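Local coordinates for protein 3-hydroxyisobutyrate dehydrogenase (Salmonella typhimurium, PDB 3G0O) that probably oxidises L-threonate to 2-dehydro-L-erythronate, with NAD(+) preferred over NADP(+) as the hydride acceptor, at residues I181-A186 and D243-D248. Numbering follows the deposited sequence.
Sequences IHQLLA and DIFVKD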
ATOM      1  N   ILE A 181      14.235  -4.213  -5.176  1.00 13.64           N
ATOM      2  CA  ILE A 181      13.323  -3.115  -5.458  1.00 15.02           C
ATOM      3  C   ILE A 181      12.035  -3.322  -4.660  1.00 15.42           C
ATOM      4  O   ILE A 181      11.491  -2.380  -4.084  1.00 13.73           O
ATOM      5  CB  ILE A 181      13.022  -3.031  -6.964  1.00 15.18           C
ATOM      6  CG1 ILE A 181      14.329  -2.789  -7.724  1.00 16.94           C
ATOM      7  CG2 ILE A 181      12.027  -1.912  -7.238  1.00 18.75           C
ATOM      8  CD1 ILE A 181      14.187  -2.789  -9.222  1.00 20.29           C
ATOM      9  N   HIS A 182      11.557  -4.562  -4.609  1.00 12.04           N
ATOM     10  CA  HIS A 182      10.349  -4.863  -3.852  1.00 12.61           C
ATOM     11  C   HIS A 182      10.499  -4.474  -2.379  1.00 12.38           C
ATOM     12  O   HIS A 182       9.573  -3.926  -1.780  1.00 12.51           O
ATOM     13  CB  HIS A 182      10.003  -6.354  -3.948  1.00 12.14           C
ATOM     14  CG  HIS A 182       8.842  -6.756  -3.091  1.00 13.26           C
ATOM     15  ND1 HIS A 182       8.986  -7.147  -1.777  1.00 12.02           N
ATOM     16  CD2 HIS A 182       7.509  -6.749  -3.336  1.00 12.39           C
ATOM     17  CE1 HIS A 182       7.794  -7.358  -1.249  1.00 13.47           C
ATOM     18  NE2 HIS A 182       6.880  -7.122  -2.173  1.00 13.75           N
ATOM     19  N   GLN A 183      11.663  -4.756  -1.798  1.00 13.00           N
ATOM     20  CA  GLN A 183      11.896  -4.443  -0.391  1.00 11.96           C
ATOM     21  C   GLN A 183      11.944  -2.944  -0.111  1.00 12.87           C
ATOM     22  O   GLN A 183      11.728  -2.518   1.024  1.00 13.04           O
ATOM     23  CB  GLN A 183      13.175  -5.112   0.112  1.00 11.86           C
ATOM     24  CG  GLN A 183      13.078  -6.627   0.221  1.00 13.45           C
ATOM     25  CD  GLN A 183      11.854  -7.088   0.997  1.00 15.97           C
ATOM     26  OE1 GLN A 183      10.769  -7.238   0.436  1.00 17.07           O
ATOM     27  NE2 GLN A 183      12.022  -7.309   2.300  1.00 17.31           N
ATOM     28  N   LEU A 184      12.232  -2.152  -1.139  1.00 10.78           N
ATOM     29  CA  LEU A 184      12.252  -0.703  -0.985  1.00 11.14           C
ATOM     30  C   LEU A 184      10.814  -0.313  -0.632  1.00 14.54           C
ATOM     31  O   LEU A 184      10.571   0.433   0.318  1.00 12.78           O
ATOM     32  CB  LEU A 184      12.681  -0.023  -2.296  1.00 12.32           C
ATOM     33  CG  LEU A 184      12.770   1.515  -2.337  1.00 14.16           C
ATOM     34  CD1 LEU A 184      13.532   1.943  -3.586  1.00 15.47           C
ATOM     35  CD2 LEU A 184      11.383   2.147  -2.324  1.00 15.03           C
ATOM     36  N   LEU A 185       9.862  -0.844  -1.393  1.00 13.06           N
ATOM     37  CA  LEU A 185       8.451  -0.551  -1.151  1.00 13.47           C
ATOM     38  C   LEU A 185       7.977  -1.111   0.193  1.00 14.07           C
ATOM     39  O   LEU A 185       7.318  -0.417   0.962  1.00 12.85           O
ATOM     40  CB  LEU A 185       7.595  -1.112  -2.289  1.00 14.97           C
ATOM     41  CG  LEU A 185       7.689  -0.345  -3.616  1.00 17.46           C
ATOM     42  CD1 LEU A 185       7.001  -1.124  -4.725  1.00 18.35           C
ATOM     43  CD2 LEU A 185       7.054   1.030  -3.448  1.00 16.38           C
ATOM     44  N   ALA A 186       8.311  -2.366   0.475  1.00 14.34           N
ATOM     45  CA  ALA A 186       7.900  -2.984   1.732  1.00 13.63           C
ATOM     46  C   ALA A 186       8.417  -2.158   2.911  1.00 13.83           C
ATOM     47  O   ALA A 186       7.669  -1.845   3.833  1.00 12.55           O
ATOM     48  CB  ALA A 186       8.438  -4.418   1.819  1.00 12.91           C
ATOM     49  N   ASP A 243      15.607  -5.191  12.488  1.00 17.66           N
ATOM     50  CA  ASP A 243      16.914  -5.397  11.873  1.00 16.42           C
ATOM     51  C   ASP A 243      16.861  -6.009  10.473  1.00 16.65           C
ATOM     52  O   ASP A 243      17.826  -5.899   9.716  1.00 15.88           O
ATOM     53  CB  ASP A 243      17.810  -6.246  12.785  1.00 19.07           C
ATOM     54  CG  ASP A 243      18.346  -5.455  13.965  1.00 19.70           C
ATOM     55  OD1 ASP A 243      18.368  -4.206  13.879  1.00 21.07           O
ATOM     56  OD2 ASP A 243      18.759  -6.075  14.970  1.00 20.31           O
ATOM     57  N   ILE A 244      15.742  -6.639  10.120  1.00 15.88           N
ATOM     58  CA  ILE A 244      15.618  -7.222   8.788  1.00 16.64           C
ATOM     59  C   ILE A 244      15.594  -6.101   7.758  1.00 17.26           C
ATOM     60  O   ILE A 244      16.233  -6.199   6.710  1.00 16.75           O
ATOM     61  CB  ILE A 244      14.320  -8.049   8.619  1.00 17.76           C
ATOM     62  CG1 ILE A 244      14.365  -9.296   9.506  1.00 18.52           C
ATOM     63  CG2 ILE A 244      14.156  -8.467   7.151  1.00 18.97           C
ATOM     64  CD1 ILE A 244      15.437 -10.291   9.118  1.00 21.21           C
ATOM     65  N   PHE A 245      14.849  -5.039   8.048  1.00 14.37           N
ATOM     66  CA  PHE A 245      14.787  -3.936   7.107  1.00 14.48           C
ATOM     67  C   PHE A 245      15.995  -3.020   7.159  1.00 14.03           C
ATOM     68  O   PHE A 245      16.271  -2.305   6.196  1.00 13.20           O
ATOM     69  CB  PHE A 245      13.475  -3.168   7.256  1.00 13.71           C
ATOM     70  CG  PHE A 245      12.352  -3.812   6.510  1.00 16.11           C
ATOM     71  CD1 PHE A 245      11.467  -4.670   7.154  1.00 17.19           C
ATOM     72  CD2 PHE A 245      12.252  -3.656   5.131  1.00 16.74           C
ATOM     73  CE1 PHE A 245      10.500  -5.370   6.433  1.00 19.01           C
ATOM     74  CE2 PHE A 245      11.293  -4.349   4.401  1.00 18.09           C
ATOM     75  CZ  PHE A 245      10.415  -5.210   5.056  1.00 18.59           C
ATOM     76  N   VAL A 246      16.718  -3.037   8.274  1.00 13.18           N
ATOM     77  CA  VAL A 246      17.945  -2.252   8.365  1.00 13.92           C
ATOM     78  C   VAL A 246      18.849  -2.892   7.306  1.00 15.90           C
ATOM     79  O   VAL A 246      19.520  -2.209   6.528  1.00 13.53           O
ATOM     80  CB  VAL A 246      18.619  -2.389   9.755  1.00 15.36           C
ATOM     81  CG1 VAL A 246      20.035  -1.841   9.704  1.00 15.40           C
ATOM     82  CG2 VAL A 246      17.810  -1.646  10.798  1.00 13.71           C
ATOM     83  N   LYS A 247      18.831  -4.220   7.270  1.00 14.67           N
ATOM     84  CA  LYS A 247      19.625  -4.973   6.313  1.00 16.34           C
ATOM     85  C   LYS A 247      19.111  -4.791   4.887  1.00 14.50           C
ATOM     86  O   LYS A 247      19.869  -4.426   3.995  1.00 13.53           O
ATOM     87  CB  LYS A 247      19.610  -6.462   6.680  1.00 19.00           C
ATOM     88  CG  LYS A 247      20.114  -7.393   5.585  1.00 24.38           C
ATOM     89  CD  LYS A 247      20.135  -8.841   6.062  1.00 29.69           C
ATOM     90  CE  LYS A 247      18.755  -9.314   6.520  1.00 32.00           C
ATOM     91  NZ  LYS A 247      17.782  -9.434   5.393  1.00 30.59           N
ATOM     92  N   ASP A 248      17.820  -5.033   4.678  1.00 13.07           N
ATOM     93  CA  ASP A 248      17.239  -4.925   3.347  1.00 12.97           C
ATOM     94  C   ASP A 248      17.314  -3.537   2.729  1.00 13.09           C
ATOM     95  O   ASP A 248      17.661  -3.403   1.560  1.00 11.70           O
ATOM     96  CB  ASP A 248      15.785  -5.416   3.353  1.00 13.32           C
ATOM     97  CG  ASP A 248      15.685  -6.933   3.444  1.00 15.99           C
ATOM     98  OD1 ASP A 248      16.738  -7.598   3.582  1.00 16.95           O
ATOM     99  OD2 ASP A 248      14.552  -7.457   3.376  1.00 18.38           O
TER
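The amide nitrogen NE2 of Q183 gives a hydrogen to OD2 of D248 over 2.8 Å, a nearly straight bond (163° at the hydrogen) that links two helices at a buried contact. It leaves almost within the plane of the amide and reaches the anti side of the carboxylate oxygen, the two flat groups being turned 74° against each other. How one bond can be positioned from both ends is plain here. On the glutamine side, ND1 of H182 donates to OE1 of Q183 at 2.8 Å, in the carbonyl plane and at the edge of the imidazole; this contact fixes which end of the amide carries oxygen and so directs the NH2 at D248. On the aspartate side, NZ of K247 forms a salt bridge with OD1 of D248 at 2.8 Å, from the syn side but tilted well out of the carboxylate plane, and so holds the second carboxylate oxygen. H182, Q183, D248 and K247 are thus joined in one continuous row of polar contacts. A bend in the glutamine chain at chi2 swings the amide round to complete it.

Apolar packing adjoins this row. The F245 ring approaches the amide obliquely, their planes 26° apart, with CE2 of F245 3.7 Å from NE2 of Q183; the same CE2 touches CB of A186 at 3.9 Å. F273 of helix 264-281 packs against this ring as well. H182 and its neighbours I181, L184 and L185 also meet the second subunit.

The axes of the two short segments approach to 10.3 Å, running closer to antiparallel than to parallel; the contact joins helix 174-202, which carries the predicted active-site lysine K179, to helix 242-258. Q183 lies near both K179 and a bound tartrate, placing this second-shell network beside the probable substrate pocket in the all-helical C-terminal domain of a 3-hydroxyisobutyrate dehydrogenase-type fold.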